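Side-chain contacts in periplasmic beta-glucosidase (Pseudomonas aeruginosa, PDB 6R5T), which probably hydrolyses terminal, non-reducing beta-D-glucosyl residues and releases beta-D-glucose: residues V408-G413 against V514-N519; A534-W539 against D551-E556. The protein carries 1 engineered substitution. All coordinates share one frame; numbering follows the deposited sequence.

Contact 1. Residues V408-G413 against V514-N519; sequences VTVYQG and VLVLMN
V410 meets M518 and V516 through methyl groups alone, and no flat group of either segment takes part in the contact. The Y411 ring, one residue along, is instead engaged by K389 in a cation-pi interaction. The N519 amide donates through ND2 to E537 OE1 and to the carbonyl of R521.

The touching is done by one branch of V410. With CG1 anti to the backbone N (chi1 172°), CG2 stands anti to the carbonyl carbon, and it is CG2 that carries both contacts. M518 reaches it from the strand with a chain that is extended beyond CG, which places CE 3.4 Å from V410 CG2, tighter than an ordinary carbon-carbon contact. The two side chains run past each other in opposite directions, so M518 lies alongside the valine. V516 closes more loosely, its CG1 lying 4.4 Å from V410 CG2. The long, unbranched methionine bridges the wider separation between M518 and the helix and ends in a single methyl on V410, whereas the compact valines suit the nearer backbones, whose CA atoms are 8.6 Å apart at V410 and V516.

T409, just before V410, is the N-cap of helix 410-418. Its OG1 accepts from Q412 N at 2.9 Å in a nearly straight bond (N-H...O 163°), and its carbonyl O takes the first helical bond, from G413 N. A threonine fits here because its hydroxyl satisfies a backbone N-H of the first turn, and the capped turn begins with V410 directed at the sheet.

V476 of the neighbouring strand touches both V410 and M518, and I549 of helix 545-553 also touches V410. Such helix-on-sheet packing of aliphatic side chains is characteristic of the alpha/beta sandwich that forms the C-terminal domain of family 3 glycoside hydrolases.

Contact 2. Residues A534-W539 against D551-E556; sequences AILETW and DVLFGE
L536 buries more surface here than any other residue, and it does so against two neighbours on helix 545-553, V552 and L553. L536 leaves the strand pointing toward the helix, and with CG anti to the backbone N (chi1 -177°) both methyls come to lie against V552. The fork is shared unevenly: V552 CG1 sits against both prongs, 3.8 Å from L536 CD2 and 3.9 Å from L536 CD1, while L553 CD2 meets L536 CD2 at 4.0 Å. L553 leaves its backbone to one side, and its terminal methyl makes the contact. Leucine suits both places because its two methyls span neighbouring hydrophobic surfaces; L553 also packs on V514, V516 and L414.

Strand 534-537 and helix 545-553 follow each other in the alpha/beta domain, the helix folding back over the sheet its own strand belongs to. Just past V552 and L553 this helix ends in a Schellman motif. G555 adopts positive phi (80°), readily available to glycine; its N bonds to V552 O at 3.1 Å, and E556 N reaches back to D551 O in a weak bond. D551, at the other side of V552, forms salt bridges with R356 and R360.

Further along the segment, W539 N donates to E537 OE2 at 3.0 Å, meeting the carboxylate on its anti side and 27° out of plane. E537 CG lies over the centre of the W539 ring.

Both contacts are buried, purely apolar helix-on-sheet packings inside the C-terminal domain, and both lie away from the glycan pocket and the magnesium site. Contact 1 holds helix 410-418 to strand 513-518, contact 2 helix 545-553 to the adjoining parallel strand 534-537. Their centres are about 9 Å apart, and the strands join directly: L515 N probably bonds to A534 O, and L517 O to T538 OG1. Helix 545-553 packs on strand 513-518 as well, so it borders both contacts. Contact 1 combines a methionine with valines beside a capped helix start, whereas contact 2 uses leucines and a valine beside a helix C-terminus, where glycine makes the turn.

Contact 1. Residues V408-G413 against V514-N519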
loop_
_atom_site.group_PDB
_atom_site.type_symbol
_atom_site.label_atom_id
_atom_site.label_comp_id
_atom_site.label_asym_id
_atom_site.label_seq_id
_atom_site.Cartn_x
_atom_site.Cartn_y
_atom_site.Cartn_z
ATOM N N VAL A 408 -20.586 -11.852 -29.127
ATOM C CA VAL A 408 -19.711 -12.611 -30.046
ATOM C C VAL A 408 -18.484 -13.093 -29.268
ATOM O O VAL A 408 -17.659 -12.234 -28.872
ATOM C CB VAL A 408 -19.326 -11.773 -31.260
ATOM C CG1 VAL A 408 -18.472 -12.593 -32.220
ATOM C CG2 VAL A 408 -20.527 -11.163 -31.956
ATOM N N THR A 409 -18.354 -14.386 -29.075
ATOM C CA THR A 409 -17.149 -14.968 -28.446
ATOM C C THR A 409 -15.911 -14.851 -29.343
ATOM O O THR A 409 -16.005 -14.580 -30.542
ATOM C CB THR A 409 -17.361 -16.429 -28.056
ATOM O OG1 THR A 409 -17.434 -17.162 -29.284
ATOM C CG2 THR A 409 -18.598 -16.648 -27.208
ATOM N N VAL A 410 -14.747 -15.031 -28.742
ATOM C CA VAL A 410 -13.499 -15.057 -29.547
ATOM C C VAL A 410 -13.612 -16.188 -30.565
ATOM O O VAL A 410 -13.352 -15.933 -31.743
ATOM C CB VAL A 410 -12.253 -15.203 -28.680
ATOM C CG1 VAL A 410 -11.030 -15.423 -29.551
ATOM C CG2 VAL A 410 -12.120 -13.991 -27.791
ATOM N N TYR A 411 -14.047 -17.372 -30.140
ATOM C CA TYR A 411 -14.234 -18.488 -31.099
ATOM C C TYR A 411 -15.130 -18.058 -32.261
ATOM O O TYR A 411 -14.816 -18.253 -33.438
ATOM C CB TYR A 411 -14.770 -19.722 -30.390
ATOM C CG TYR A 411 -14.939 -20.852 -31.364
ATOM C CD1 TYR A 411 -16.103 -20.973 -32.102
ATOM C CD2 TYR A 411 -13.910 -21.741 -31.579
ATOM C CE1 TYR A 411 -16.261 -22.006 -33.009
ATOM C CE2 TYR A 411 -14.048 -22.782 -32.485
ATOM C CZ TYR A 411 -15.205 -22.868 -33.228
ATOM O OH TYR A 411 -15.351 -23.877 -34.131
ATOM N N GLN A 412 -16.298 -17.471 -31.984
ATOM C CA GLN A 412 -17.263 -17.119 -33.027
ATOM C C GLN A 412 -16.700 -16.038 -33.920
ATOM O O GLN A 412 -16.961 -16.057 -35.124
ATOM C CB GLN A 412 -18.606 -16.718 -32.396
ATOM C CG GLN A 412 -19.692 -16.505 -33.417
ATOM C CD GLN A 412 -20.050 -17.817 -34.077
ATOM O OE1 GLN A 412 -20.327 -18.793 -33.397
ATOM N NE2 GLN A 412 -19.883 -17.879 -35.391
ATOM N N GLY A 413 -15.933 -15.091 -33.368
ATOM C CA GLY A 413 -15.303 -14.046 -34.186
ATOM C C GLY A 413 -14.329 -14.667 -35.183
ATOM O O GLY A 413 -14.310 -14.240 -36.365
ATOM N N VAL A 514 -0.265 -17.928 -29.646
ATOM C CA VAL A 514 -0.827 -16.562 -29.602
ATOM C C VAL A 514 -1.706 -16.498 -28.349
ATOM O O VAL A 514 -2.608 -17.297 -28.235
ATOM C CB VAL A 514 -1.660 -16.206 -30.842
ATOM C CG1 VAL A 514 -2.311 -14.855 -30.695
ATOM C CG2 VAL A 514 -0.849 -16.253 -32.118
ATOM N N LEU A 515 -1.415 -15.578 -27.423
ATOM C CA LEU A 515 -2.291 -15.412 -26.253
ATOM C C LEU A 515 -3.254 -14.276 -26.494
ATOM O O LEU A 515 -2.837 -13.158 -26.832
ATOM C CB LEU A 515 -1.460 -15.079 -25.020
ATOM C CG LEU A 515 -0.449 -16.065 -24.534
ATOM C CD1 LEU A 515 -0.069 -15.681 -23.120
ATOM C CD2 LEU A 515 -0.939 -17.493 -24.631
ATOM N N VAL A 516 -4.528 -14.583 -26.342
ATOM C CA VAL A 516 -5.611 -13.590 -26.326
ATOM C C VAL A 516 -6.071 -13.476 -24.877
ATOM O O VAL A 516 -6.625 -14.423 -24.320
ATOM C CB VAL A 516 -6.769 -13.970 -27.273
ATOM C CG1 VAL A 516 -7.914 -13.004 -27.093
ATOM C CG2 VAL A 516 -6.325 -14.033 -28.714
ATOM N N LEU A 517 -5.735 -12.361 -24.235
ATOM C CA LEU A 517 -5.939 -12.204 -22.788
ATOM C C LEU A 517 -7.262 -11.473 -22.558
ATOM O O LEU A 517 -7.502 -10.418 -23.206
ATOM C CB LEU A 517 -4.833 -11.304 -22.250
ATOM C CG LEU A 517 -3.402 -11.807 -22.261
ATOM C CD1 LEU A 517 -2.539 -10.762 -21.535
ATOM C CD2 LEU A 517 -3.287 -13.179 -21.637
ATOM N N MET A 518 -8.073 -11.993 -21.654
ATOM C CA MET A 518 -9.240 -11.256 -21.123
ATOM C C MET A 518 -8.943 -11.041 -19.650
ATOM O O MET A 518 -8.439 -11.943 -18.950
ATOM C CB MET A 518 -10.561 -11.983 -21.311
ATOM C CG MET A 518 -10.837 -12.276 -22.695
ATOM S SD MET A 518 -12.641 -12.563 -22.861
ATOM C CE MET A 518 -12.535 -13.218 -24.515
ATOM N N ASN A 519 -9.317 -9.884 -19.164
ATOM C CA ASN A 519 -8.994 -9.529 -17.775
ATOM C C ASN A 519 -9.528 -8.128 -17.507
ATOM O O ASN A 519 -9.708 -7.330 -18.464
ATOM C CB ASN A 519 -7.482 -9.480 -17.511
ATOM C CG ASN A 519 -6.666 -8.748 -18.546
ATOM O OD1 ASN A 519 -6.670 -9.153 -19.734
ATOM N ND2 ASN A 519 -5.946 -7.707 -18.156
#

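Contact 2. Residues A534-W539 against D551-E556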
loop_
_atom_site.group_PDB
_atom_site.type_symbol
_atom_site.label_atom_id
_atom_site.label_comp_id
_atom_site.label_asym_id
_atom_site.label_seq_id
_atom_site.Cartn_x
_atom_site.Cartn_y
_atom_site.Cartn_z
ATOM N N ALA A 534 2.982 -14.350 -29.348
ATOM C CA ALA A 534 2.332 -13.039 -29.458
ATOM C C ALA A 534 1.338 -12.924 -28.314
ATOM O O ALA A 534 0.854 -13.972 -27.823
ATOM C CB ALA A 534 1.638 -12.810 -30.771
ATOM N N ILE A 535 1.072 -11.708 -27.873
ATOM C CA ILE A 535 0.131 -11.466 -26.738
ATOM C C ILE A 535 -0.727 -10.263 -27.082
ATOM O O ILE A 535 -0.169 -9.217 -27.373
ATOM C CB ILE A 535 0.878 -11.176 -25.428
ATOM C CG1 ILE A 535 1.830 -12.283 -25.017
ATOM C CG2 ILE A 535 -0.111 -10.886 -24.299
ATOM C CD1 ILE A 535 2.701 -11.949 -23.856
ATOM N N LEU A 536 -2.039 -10.456 -27.077
ATOM C CA LEU A 536 -3.007 -9.386 -27.365
ATOM C C LEU A 536 -3.869 -9.223 -26.111
ATOM O O LEU A 536 -4.546 -10.145 -25.697
ATOM C CB LEU A 536 -3.869 -9.730 -28.572
ATOM C CG LEU A 536 -4.862 -8.671 -29.016
ATOM C CD1 LEU A 536 -4.100 -7.413 -29.510
ATOM C CD2 LEU A 536 -5.838 -9.226 -30.064
ATOM N N GLU A 537 -3.799 -8.044 -25.516
ATOM C CA GLU A 537 -4.644 -7.665 -24.364
ATOM C C GLU A 537 -6.013 -7.226 -24.886
ATOM O O GLU A 537 -6.051 -6.230 -25.644
ATOM C CB GLU A 537 -3.923 -6.569 -23.592
ATOM C CG GLU A 537 -4.791 -5.908 -22.532
ATOM C CD GLU A 537 -5.127 -6.863 -21.430
ATOM O OE1 GLU A 537 -4.354 -6.907 -20.443
ATOM O OE2 GLU A 537 -6.144 -7.603 -21.548
ATOM N N THR A 538 -7.092 -7.915 -24.508
ATOM C CA THR A 538 -8.430 -7.579 -25.015
ATOM C C THR A 538 -9.360 -7.155 -23.881
ATOM O O THR A 538 -10.562 -6.890 -24.143
ATOM C CB THR A 538 -9.059 -8.747 -25.794
ATOM O OG1 THR A 538 -9.571 -9.756 -24.920
ATOM C CG2 THR A 538 -8.051 -9.331 -26.756
ATOM N N TRP A 539 -8.869 -7.065 -22.647
ATOM C CA TRP A 539 -9.697 -6.583 -21.524
ATOM C C TRP A 539 -10.950 -7.450 -21.439
ATOM O O TRP A 539 -10.822 -8.673 -21.542
ATOM C CB TRP A 539 -10.012 -5.110 -21.704
ATOM C CG TRP A 539 -8.853 -4.252 -22.070
ATOM C CD1 TRP A 539 -8.627 -3.683 -23.280
ATOM C CD2 TRP A 539 -7.786 -3.864 -21.212
ATOM N NE1 TRP A 539 -7.483 -2.951 -23.238
ATOM C CE2 TRP A 539 -6.956 -3.017 -21.975
ATOM C CE3 TRP A 539 -7.421 -4.160 -19.885
ATOM C CZ2 TRP A 539 -5.792 -2.470 -21.457
ATOM C CZ3 TRP A 539 -6.254 -3.613 -19.386
ATOM C CH2 TRP A 539 -5.463 -2.775 -20.158
ATOM N N ASP A 551 -10.741 -9.110 -36.049
ATOM C CA ASP A 551 -10.316 -8.025 -36.939
ATOM C C ASP A 551 -8.837 -7.731 -36.705
ATOM O O ASP A 551 -8.115 -7.535 -37.682
ATOM C CB ASP A 551 -11.160 -6.779 -36.712
ATOM C CG ASP A 551 -12.593 -6.879 -37.221
ATOM O OD1 ASP A 551 -12.878 -7.808 -38.059
ATOM O OD2 ASP A 551 -13.413 -6.073 -36.729
ATOM N N VAL A 552 -8.380 -7.700 -35.450
ATOM C CA VAL A 552 -6.967 -7.412 -35.162
ATOM C C VAL A 552 -6.131 -8.622 -35.502
ATOM O O VAL A 552 -5.094 -8.433 -36.148
ATOM C CB VAL A 552 -6.786 -6.982 -33.700
ATOM C CG1 VAL A 552 -5.345 -7.178 -33.244
ATOM C CG2 VAL A 552 -7.271 -5.557 -33.607
ATOM N N LEU A 553 -6.534 -9.814 -35.103
ATOM C CA LEU A 553 -5.704 -11.017 -35.305
ATOM C C LEU A 553 -5.450 -11.284 -36.793
ATOM O O LEU A 553 -4.333 -11.713 -37.126
ATOM C CB LEU A 553 -6.360 -12.237 -34.651
ATOM C CG LEU A 553 -6.340 -12.219 -33.120
ATOM C CD1 LEU A 553 -7.194 -13.348 -32.601
ATOM C CD2 LEU A 553 -4.915 -12.270 -32.553
ATOM N N PHE A 554 -6.380 -10.925 -37.661
ATOM C CA PHE A 554 -6.214 -11.188 -39.111
ATOM C C PHE A 554 -5.776 -9.936 -39.868
ATOM O O PHE A 554 -5.583 -10.005 -41.109
ATOM C CB PHE A 554 -7.498 -11.819 -39.650
ATOM C CG PHE A 554 -7.730 -13.219 -39.181
ATOM C CD1 PHE A 554 -6.825 -14.220 -39.455
ATOM C CD2 PHE A 554 -8.864 -13.542 -38.474
ATOM C CE1 PHE A 554 -7.024 -15.519 -39.027
ATOM C CE2 PHE A 554 -9.071 -14.843 -38.061
ATOM C CZ PHE A 554 -8.140 -15.824 -38.303
ATOM N N GLY A 555 -5.508 -8.850 -39.162
ATOM C CA GLY A 555 -4.876 -7.635 -39.726
ATOM C C GLY A 555 -5.827 -6.746 -40.479
ATOM O O GLY A 555 -5.358 -5.807 -41.132
ATOM N N GLU A 556 -7.117 -6.897 -40.251
ATOM C CA GLU A 556 -8.116 -5.939 -40.762
ATOM C C GLU A 556 -7.950 -4.641 -39.986
ATOM O O GLU A 556 -8.243 -3.600 -40.519
ATOM C CB GLU A 556 -9.549 -6.444 -40.633
ATOM C CG GLU A 556 -9.764 -7.889 -41.041
ATOM C CD GLU A 556 -9.824 -8.156 -42.537
ATOM O OE1 GLU A 556 -10.045 -9.336 -42.908
ATOM O OE2 GLU A 556 -9.655 -7.193 -43.325
#